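Local coordinates for protein fiber (Bovine adenovirus 4, PDB 4UE0) that forms the trimeric head domain of the fibre, a capsid protein of viral attachment, and probably takes part in binding the host receptor, at residues Cys74-Val88 and Asn100-Trp114. Numbering follows the deposited sequence. Where two conformers were deposited one is given.
Sequences CTQQLPDKTIKTYGV and NFSSSLEPNIMVSAW
Val88 faces Phe101 as an antiparallel, non-hydrogen-bonded pair, CA to CA 4.8 Å. Just beyond, Ser102 N donates to Gly87 O, and the Ser102 hydroxyl accepts from Gly87 N. A similar exchange joins the other edge of the hairpin: Ser112 N bonds Thr75 O (3.0 Å), and Thr75 N bonds Ser112 OG (2.9 Å). The loop between these two sites crosses one face of the hairpin 74-88.

Gln76 reaches into the type II turn from Glu106 to Ile109. Its CG is anti to the carbonyl carbon (chi1 -68°) and the chain beyond is extended, which carries the amide to the turn. Gln76 OE1 accepts from Glu106 N (2.8 Å) on a lone pair. Gln76 NE2 gives to Glu106 O, also on a lone pair, and to Ile109 O from above the carbonyl plane. Three bonds thus fix the amide's rotation. Leu105 CD2 sits over the centre of one Tyr86 ring face, 3.6 Å from the centroid, a CH-pi contact; Lys84 CG lies against the opposite face, toward the rim. Cys74 SG packs on Val111 CG1 (3.4 Å) and meets the Phe101 ring at its edge. Val88 CG1 lies over one face of the Trp114 ring.

In this all-beta head domain, two antiparallel hairpins share strand 83-93, and loop 102-113 links their sheet to the other. Trp114 begins strand 114-120 there and packs on Leu38 and Cys40 of strand 34-40. At the trimer interface, Thr75 OG1 is hydrogen-bonded to Tyr71 OH of a neighbouring subunit.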
ATOM      1  N   CYS A  74       5.061  -5.431   4.915  1.00  9.20           N
ATOM      2  CA  CYS A  74       5.896  -5.498   3.738  1.00  9.33           C
ATOM      3  C   CYS A  74       6.196  -6.934   3.431  1.00  9.21           C
ATOM      4  O   CYS A  74       5.832  -7.832   4.201  1.00 10.09           O
ATOM      5  CB  CYS A  74       7.170  -4.663   3.940  1.00 10.65           C
ATOM      6  SG  CYS A  74       8.265  -5.290   5.204  1.00 11.71           S
ATOM      7  N   THR A  75       6.871  -7.182   2.301  1.00  9.54           N
ATOM      8  CA  THR A  75       7.186  -8.541   1.890  1.00  9.40           C
ATOM      9  C   THR A  75       8.609  -8.642   1.365  1.00  9.58           C
ATOM     10  O   THR A  75       9.232  -7.668   0.971  1.00 10.26           O
ATOM     11  CB  THR A  75       6.230  -9.060   0.794  1.00 10.96           C
ATOM     12  OG1 THR A  75       6.464  -8.368  -0.441  1.00 11.78           O
ATOM     13  CG2 THR A  75       4.757  -8.956   1.213  1.00 11.35           C
ATOM     14  N   GLN A  76       9.068  -9.889   1.350  1.00  9.94           N
ATOM     15  CA  GLN A  76      10.226 -10.295   0.546  1.00 10.11           C
ATOM     16  C   GLN A  76       9.860 -11.546  -0.257  1.00 11.24           C
ATOM     17  O   GLN A  76       9.086 -12.385   0.197  1.00 11.75           O
ATOM     18  CB  GLN A  76      11.441 -10.647   1.405  1.00 10.93           C
ATOM     19  CG  GLN A  76      12.051  -9.460   2.116  1.00 11.23           C
ATOM     20  CD  GLN A  76      13.225  -9.888   2.952  1.00 11.44           C
ATOM     21  OE1 GLN A  76      13.102 -10.740   3.840  1.00 12.18           O
ATOM     22  NE2 GLN A  76      14.400  -9.341   2.667  1.00 12.66           N
ATOM     23  N   GLN A  77      10.413 -11.629  -1.452  1.00 10.96           N
ATOM     24  CA  GLN A  77      10.262 -12.791  -2.323  1.00 11.96           C
ATOM     25  C   GLN A  77      11.508 -13.631  -2.202  1.00 15.27           C
ATOM     26  O   GLN A  77      12.607 -13.179  -2.528  1.00 16.39           O
ATOM     27  CB  GLN A  77      10.052 -12.333  -3.748  1.00 12.89           C
ATOM     28  CG  GLN A  77       9.923 -13.468  -4.739  1.00 13.43           C
ATOM     29  CD  GLN A  77       9.544 -13.013  -6.111  1.00 13.17           C
ATOM     30  OE1 GLN A  77       8.659 -12.205  -6.270  1.00 13.92           O
ATOM     31  NE2 GLN A  77      10.192 -13.568  -7.114  1.00 17.23           N
ATOM     32  N   LEU A  78      11.317 -14.842  -1.683  1.00 17.02           N
ATOM     33  CA  LEU A  78      12.429 -15.738  -1.393  1.00 21.63           C
ATOM     34  C   LEU A  78      12.921 -16.392  -2.670  1.00 23.81           C
ATOM     35  O   LEU A  78      12.248 -16.367  -3.693  1.00 22.71           O
ATOM     36  CB  LEU A  78      12.005 -16.768  -0.365  1.00 24.65           C
ATOM     37  CG  LEU A  78      12.020 -16.324   1.093  1.00 31.19           C
ATOM     38  CD1 LEU A  78      12.071 -14.830   1.352  1.00 33.78           C
ATOM     39  CD2 LEU A  78      10.824 -16.929   1.802  1.00 36.76           C
ATOM     40  N   PRO A  79      14.123 -16.968  -2.629  1.00 28.74           N
ATOM     41  CA  PRO A  79      14.665 -17.543  -3.859  1.00 30.32           C
ATOM     42  C   PRO A  79      13.773 -18.601  -4.541  1.00 28.68           C
ATOM     43  O   PRO A  79      13.802 -18.711  -5.769  1.00 35.68           O
ATOM     44  CB  PRO A  79      15.975 -18.165  -3.395  1.00 34.79           C
ATOM     45  CG  PRO A  79      16.380 -17.333  -2.223  1.00 37.30           C
ATOM     46  CD  PRO A  79      15.097 -17.016  -1.523  1.00 32.19           C
ATOM     47  N   ASP A  80      12.992 -19.354  -3.751  1.00 27.92           N
ATOM     48  CA  ASP A  80      12.038 -20.354  -4.264  1.00 28.68           C
ATOM     49  C   ASP A  80      10.691 -19.741  -4.695  1.00 25.23           C
ATOM     50  O   ASP A  80       9.737 -20.481  -4.966  1.00 25.74           O
ATOM     51  CB  ASP A  80      11.814 -21.464  -3.221  1.00 32.54           C
ATOM     52  CG  ASP A  80      11.184 -20.963  -1.913  1.00 32.51           C
ATOM     53  OD1 ASP A  80      10.787 -19.780  -1.830  1.00 28.51           O
ATOM     54  OD2 ASP A  80      11.078 -21.782  -0.962  1.00 46.26           O
ATOM     55  N   LYS A  81      10.625 -18.406  -4.692  1.00 22.35           N
ATOM     56  CA  LYS A  81       9.475 -17.607  -5.127  1.00 22.18           C
ATOM     57  C   LYS A  81       8.336 -17.566  -4.112  1.00 18.75           C
ATOM     58  O   LYS A  81       7.313 -16.967  -4.381  1.00 20.37           O
ATOM     59  CB  LYS A  81       8.930 -18.021  -6.506  1.00 24.54           C
ATOM     60  CG  LYS A  81       9.974 -18.307  -7.569  1.00 31.96           C
ATOM     61  CD  LYS A  81      10.620 -17.052  -8.112  1.00 39.72           C
ATOM     62  CE  LYS A  81       9.824 -16.464  -9.265  1.00 41.78           C
ATOM     63  NZ  LYS A  81      10.042 -17.184 -10.544  1.00 51.07           N
ATOM     64  N   THR A  82       8.506 -18.195  -2.955  1.00 19.06           N
ATOM     65  CA  THR A  82       7.551 -17.990  -1.874  1.00 19.77           C
ATOM     66  C   THR A  82       7.669 -16.544  -1.357  1.00 15.26           C
ATOM     67  O   THR A  82       8.732 -15.917  -1.452  1.00 16.27           O
ATOM     68  CB  THR A  82       7.745 -18.957  -0.700  0.50 19.76           C
ATOM     69  OG1 THR A  82       9.049 -18.775  -0.168  0.50 25.02           O
ATOM     70  CG2 THR A  82       7.593 -20.394  -1.153  0.50 19.16           C
ATOM     71  N   ILE A  83       6.571 -16.038  -0.819  1.00 14.25           N
ATOM     72  CA  ILE A  83       6.505 -14.666  -0.310  1.00 12.65           C
ATOM     73  C   ILE A  83       6.369 -14.689   1.193  1.00 13.36           C
ATOM     74  O   ILE A  83       5.479 -15.337   1.721  1.00 14.66           O
ATOM     75  CB  ILE A  83       5.310 -13.913  -0.916  1.00 12.98           C
ATOM     76  CG1 ILE A  83       5.361 -13.954  -2.456  1.00 12.88           C
ATOM     77  CG2 ILE A  83       5.306 -12.481  -0.411  1.00 13.36           C
ATOM     78  CD1 ILE A  83       6.639 -13.366  -3.051  1.00 12.57           C
ATOM     79  N   LYS A  84       7.270 -13.982   1.868  1.00 11.96           N
ATOM     80  CA  LYS A  84       7.177 -13.786   3.305  1.00 12.07           C
ATOM     81  C   LYS A  84       6.626 -12.396   3.563  1.00 10.72           C
ATOM     82  O   LYS A  84       7.131 -11.420   3.005  1.00 11.14           O
ATOM     83  CB  LYS A  84       8.558 -13.923   3.988  1.00 15.20           C
ATOM     84  CG  LYS A  84       8.514 -13.756   5.501  1.00 23.29           C
ATOM     85  CD  LYS A  84       8.169 -14.997   6.289  1.00 34.50           C
ATOM     86  CE  LYS A  84       8.656 -14.821   7.728  1.00 41.44           C
ATOM     87  NZ  LYS A  84       8.546 -16.057   8.547  1.00 52.31           N
ATOM     88  N   THR A  85       5.590 -12.319   4.387  1.00 10.84           N
ATOM     89  CA  THR A  85       5.000 -11.049   4.818  1.00 11.01           C
ATOM     90  C   THR A  85       5.460 -10.734   6.234  1.00 10.31           C
ATOM     91  O   THR A  85       5.456 -11.597   7.105  1.00 12.11           O
ATOM     92  CB  THR A  85       3.476 -11.116   4.742  1.00 11.51           C
ATOM     93  OG1 THR A  85       3.092 -11.448   3.409  1.00 11.67           O
ATOM     94  CG2 THR A  85       2.844  -9.794   5.104  1.00 11.80           C
ATOM     95  N   TYR A  86       5.887  -9.494   6.448  1.00  9.85           N
ATOM     96  CA  TYR A  86       6.348  -8.985   7.732  1.00  9.59           C
ATOM     97  C   TYR A  86       5.471  -7.874   8.218  1.00  9.37           C
ATOM     98  O   TYR A  86       5.102  -6.986   7.434  1.00 11.26           O
ATOM     99  CB  TYR A  86       7.772  -8.451   7.636  1.00 10.19           C
ATOM    100  CG  TYR A  86       8.761  -9.430   7.073  1.00 11.33           C
ATOM    101  CD1 TYR A  86       8.995  -9.481   5.705  1.00 11.51           C
ATOM    102  CD2 TYR A  86       9.490 -10.289   7.883  1.00 12.32           C
ATOM    103  CE1 TYR A  86       9.900 -10.341   5.150  1.00 12.29           C
ATOM    104  CE2 TYR A  86      10.405 -11.183   7.331  1.00 13.38           C
ATOM    105  CZ  TYR A  86      10.619 -11.194   5.976  1.00 12.91           C
ATOM    106  OH  TYR A  86      11.532 -12.088   5.435  1.00 14.66           O
ATOM    107  N   GLY A  87       5.149  -7.918   9.502  1.00  9.84           N
ATOM    108  CA  GLY A  87       4.561  -6.777  10.155  1.00  9.57           C
ATOM    109  C   GLY A  87       5.636  -5.753  10.495  1.00  9.54           C
ATOM    110  O   GLY A  87       6.752  -6.134  10.859  1.00 10.73           O
ATOM    111  N   VAL A  88       5.310  -4.474  10.356  1.00  9.50           N
ATOM    112  CA  VAL A  88       6.237  -3.373  10.593  1.00  8.83           C
ATOM    113  C   VAL A  88       5.598  -2.438  11.619  1.00  9.74           C
ATOM    114  O   VAL A  88       4.529  -1.909  11.383  1.00 10.46           O
ATOM    115  CB  VAL A  88       6.518  -2.582   9.306  1.00  9.60           C
ATOM    116  CG1 VAL A  88       7.637  -1.588   9.583  1.00 11.27           C
ATOM    117  CG2 VAL A  88       6.874  -3.491   8.142  1.00  9.94           C
ATOM    118  N   ASN A 100      10.327  -2.035  13.895  1.00 11.02           N
ATOM    119  CA  ASN A 100      10.424  -3.432  14.279  1.00 11.38           C
ATOM    120  C   ASN A 100       9.711  -4.304  13.297  1.00 10.78           C
ATOM    121  O   ASN A 100       8.519  -4.089  13.023  1.00 11.29           O
ATOM    122  CB  ASN A 100       9.870  -3.649  15.680  1.00 12.98           C
ATOM    123  CG  ASN A 100      10.919  -3.423  16.718  1.00 15.01           C
ATOM    124  OD1 ASN A 100      11.831  -4.251  16.876  1.00 17.95           O
ATOM    125  ND2 ASN A 100      10.818  -2.330  17.440  1.00 17.28           N
ATOM    126  N   PHE A 101      10.412  -5.283  12.775  1.00 11.15           N
ATOM    127  CA  PHE A 101       9.848  -6.298  11.867  1.00 10.91           C
ATOM    128  C   PHE A 101       9.399  -7.493  12.689  1.00 11.56           C
ATOM    129  O   PHE A 101      10.068  -7.873  13.648  1.00 13.80           O
ATOM    130  CB  PHE A 101      10.884  -6.671  10.800  1.00 10.99           C
ATOM    131  CG  PHE A 101      11.254  -5.503   9.956  1.00 10.76           C
ATOM    132  CD1 PHE A 101      10.476  -5.130   8.880  1.00 11.59           C
ATOM    133  CD2 PHE A 101      12.339  -4.718  10.283  1.00 13.17           C
ATOM    134  CE1 PHE A 101      10.782  -4.013   8.138  1.00 12.13           C
ATOM    135  CE2 PHE A 101      12.641  -3.600   9.533  1.00 12.58           C
ATOM    136  CZ  PHE A 101      11.859  -3.238   8.474  1.00 12.32           C
ATOM    137  N   SER A 102       8.322  -8.129  12.270  1.00 11.31           N
ATOM    138  CA  SER A 102       7.748  -9.228  13.029  1.00 11.77           C
ATOM    139  C   SER A 102       8.675 -10.419  13.133  1.00 12.87           C
ATOM    140  O   SER A 102       8.588 -11.192  14.095  1.00 13.88           O
ATOM    141  CB  SER A 102       6.425  -9.616  12.395  1.00 11.34           C
ATOM    142  OG  SER A 102       6.557  -9.888  11.011  1.00 11.26           O
ATOM    143  N   SER A 103       9.540 -10.614  12.139  1.00 12.29           N
ATOM    144  CA  SER A 103      10.551 -11.639  12.164  1.00 14.16           C
ATOM    145  C   SER A 103      11.762 -11.090  11.420  1.00 12.52           C
ATOM    146  O   SER A 103      11.689 -10.038  10.764  1.00 13.63           O
ATOM    147  CB  SER A 103       9.989 -12.965  11.642  1.00 18.98           C
ATOM    148  OG  SER A 103       9.657 -12.927  10.322  1.00 21.95           O
ATOM    149  N   SER A 104      12.872 -11.803  11.524  1.00 13.90           N
ATOM    150  CA  SER A 104      14.093 -11.334  10.895  1.00 13.60           C
ATOM    151  C   SER A 104      13.971 -11.325   9.375  1.00 13.40           C
ATOM    152  O   SER A 104      13.469 -12.250   8.765  1.00 14.20           O
ATOM    153  CB  SER A 104      15.289 -12.176  11.351  1.00 15.60           C
ATOM    154  OG  SER A 104      15.166 -13.526  10.942  1.00 20.37           O
ATOM    155  N   LEU A 105      14.477 -10.260   8.779  1.00 12.05           N
ATOM    156  CA  LEU A 105      14.479 -10.145   7.333  1.00 11.60           C
ATOM    157  C   LEU A 105      15.532 -11.087   6.715  1.00 12.42           C
ATOM    158  O   LEU A 105      16.525 -11.449   7.342  1.00 14.28           O
ATOM    159  CB  LEU A 105      14.762  -8.696   6.927  1.00 12.50           C
ATOM    160  CG  LEU A 105      13.763  -7.664   7.428  1.00 12.83           C
ATOM    161  CD1 LEU A 105      14.241  -6.268   7.064  1.00 13.63           C
ATOM    162  CD2 LEU A 105      12.406  -7.892   6.832  1.00 13.85           C
ATOM    163  N   GLU A 106      15.284 -11.516   5.482  1.00 12.64           N
ATOM    164  CA  GLU A 106      16.275 -12.275   4.732  1.00 13.75           C
ATOM    165  C   GLU A 106      17.335 -11.326   4.192  1.00 13.59           C
ATOM    166  O   GLU A 106      17.007 -10.343   3.522  1.00 14.37           O
ATOM    167  CB  GLU A 106      15.650 -12.987   3.538  0.50 15.21           C
ATOM    168  CG  GLU A 106      14.539 -13.942   3.902  0.50 16.43           C
ATOM    169  CD  GLU A 106      15.041 -15.137   4.663  0.50 19.97           C
ATOM    170  OE1 GLU A 106      16.136 -15.644   4.346  0.50 27.27           O
ATOM    171  OE2 GLU A 106      14.330 -15.581   5.581  0.50 24.57           O
ATOM    172  N   PRO A 107      18.620 -11.622   4.416  1.00 14.37           N
ATOM    173  CA  PRO A 107      19.639 -10.766   3.833  1.00 15.56           C
ATOM    174  C   PRO A 107      19.621 -10.750   2.304  1.00 13.88           C
ATOM    175  O   PRO A 107      19.402 -11.775   1.678  1.00 14.70           O
ATOM    176  CB  PRO A 107      20.952 -11.412   4.319  1.00 17.39           C
ATOM    177  CG  PRO A 107      20.587 -12.232   5.520  1.00 20.29           C
ATOM    178  CD  PRO A 107      19.203 -12.710   5.219  1.00 15.48           C
ATOM    179  N   ASN A 108      19.924  -9.595   1.734  1.00 14.31           N
ATOM    180  CA  ASN A 108      20.211  -9.463   0.299  1.00 15.51           C
ATOM    181  C   ASN A 108      19.024  -9.765  -0.619  1.00 15.29           C
ATOM    182  O   ASN A 108      19.199 -10.135  -1.769  1.00 17.25           O
ATOM    183  CB  ASN A 108      21.455 -10.282  -0.084  1.00 18.02           C
ATOM    184  CG  ASN A 108      22.623  -9.978   0.831  1.00 20.01           C
ATOM    185  OD1 ASN A 108      23.241 -10.886   1.426  1.00 26.11           O
ATOM    186  ND2 ASN A 108      22.887  -8.706   1.002  1.00 20.23           N
ATOM    187  N   ILE A 109      17.827  -9.562  -0.086  1.00 13.41           N
ATOM    188  CA  ILE A 109      16.613  -9.660  -0.852  1.00 13.49           C
ATOM    189  C   ILE A 109      15.830  -8.367  -0.632  1.00 11.94           C
ATOM    190  O   ILE A 109      15.680  -7.897   0.496  1.00 11.85           O
ATOM    191  CB  ILE A 109      15.760 -10.884  -0.407  1.00 13.89           C
ATOM    192  CG1 ILE A 109      16.512 -12.174  -0.700  1.00 15.93           C
ATOM    193  CG2 ILE A 109      14.390 -10.831  -1.087  1.00 13.46           C
ATOM    194  CD1 ILE A 109      15.753 -13.416  -0.306  1.00 18.54           C
ATOM    195  N   MET A 110      15.306  -7.796  -1.706  1.00 11.81           N
ATOM    196  CA  MET A 110      14.582  -6.554  -1.602  1.00 10.74           C
ATOM    197  C   MET A 110      13.320  -6.687  -0.740  1.00 10.66           C
ATOM    198  O   MET A 110      12.601  -7.672  -0.834  1.00 11.10           O
ATOM    199  CB  MET A 110      14.174  -6.063  -2.992  1.00 11.27           C
ATOM    200  CG  MET A 110      13.785  -4.596  -3.025  1.00 12.47           C
ATOM    201  SD  MET A 110      15.159  -3.430  -2.776  1.00 14.30           S
ATOM    202  CE  MET A 110      16.046  -3.676  -4.303  1.00 15.78           C
ATOM    203  N   VAL A 111      13.056  -5.673   0.065  1.00 10.03           N
ATOM    204  CA  VAL A 111      11.842  -5.545   0.877  1.00  9.54           C
ATOM    205  C   VAL A 111      10.962  -4.527   0.170  1.00  9.65           C
ATOM    206  O   VAL A 111      11.443  -3.451  -0.211  1.00 11.14           O
ATOM    207  CB  VAL A 111      12.162  -5.066   2.294  1.00 10.45           C
ATOM    208  CG1 VAL A 111      10.904  -4.883   3.115  1.00 10.47           C
ATOM    209  CG2 VAL A 111      13.104  -6.028   3.009  1.00 10.75           C
ATOM    210  N   SER A 112       9.670  -4.857   0.006  1.00  9.87           N
ATOM    211  CA  SER A 112       8.763  -3.926  -0.660  1.00 10.18           C
ATOM    212  C   SER A 112       8.545  -2.633   0.141  1.00 10.74           C
ATOM    213  O   SER A 112       8.625  -2.614   1.360  1.00 11.35           O
ATOM    214  CB  SER A 112       7.424  -4.594  -0.915  1.00 11.82           C
ATOM    215  OG  SER A 112       6.852  -5.110   0.271  1.00 15.09           O
ATOM    216  N   ALA A 113       8.266  -1.542  -0.590  1.00  9.96           N
ATOM    217  CA  ALA A 113       7.875  -0.294   0.004  1.00  9.74           C
ATOM    218  C   ALA A 113       6.577  -0.473   0.798  1.00 10.96           C
ATOM    219  O   ALA A 113       5.716  -1.285   0.473  1.00 11.54           O
ATOM    220  CB  ALA A 113       7.659   0.729  -1.084  1.00 10.87           C
ATOM    221  N   TRP A 114       6.423   0.348   1.824  1.00 11.53           N
ATOM    222  CA  TRP A 114       5.229   0.297   2.667  1.00 12.06           C
ATOM    223  C   TRP A 114       4.818   1.677   3.063  1.00 11.24           C
ATOM    224  O   TRP A 114       5.592   2.626   3.054  1.00 11.48           O
ATOM    225  CB  TRP A 114       5.452  -0.593   3.907  1.00 13.08           C
ATOM    226  CG  TRP A 114       6.652  -0.255   4.744  1.00 13.87           C
ATOM    227  CD1 TRP A 114       7.862  -0.863   4.698  1.00 15.41           C
ATOM    228  CD2 TRP A 114       6.743   0.729   5.792  1.00 12.61           C
ATOM    229  NE1 TRP A 114       8.690  -0.342   5.642  1.00 15.73           N
ATOM    230  CE2 TRP A 114       8.035   0.659   6.308  1.00 14.37           C
ATOM    231  CE3 TRP A 114       5.857   1.679   6.319  1.00 13.24           C
ATOM    232  CZ2 TRP A 114       8.481   1.521   7.309  1.00 15.17           C
ATOM    233  CZ3 TRP A 114       6.311   2.546   7.282  1.00 15.14           C
ATOM    234  CH2 TRP A 114       7.611   2.455   7.771  1.00 15.92           C
TER
HETATM  235  O   HOH W   1      11.737  -9.321  -2.773  1.00 12.11           O
HETATM  236  O   HOH W   2       7.040 -12.140   9.663  0.50 17.27           O
HETATM  237  O   HOH W   3      12.231 -14.534   6.507  1.00 34.39           O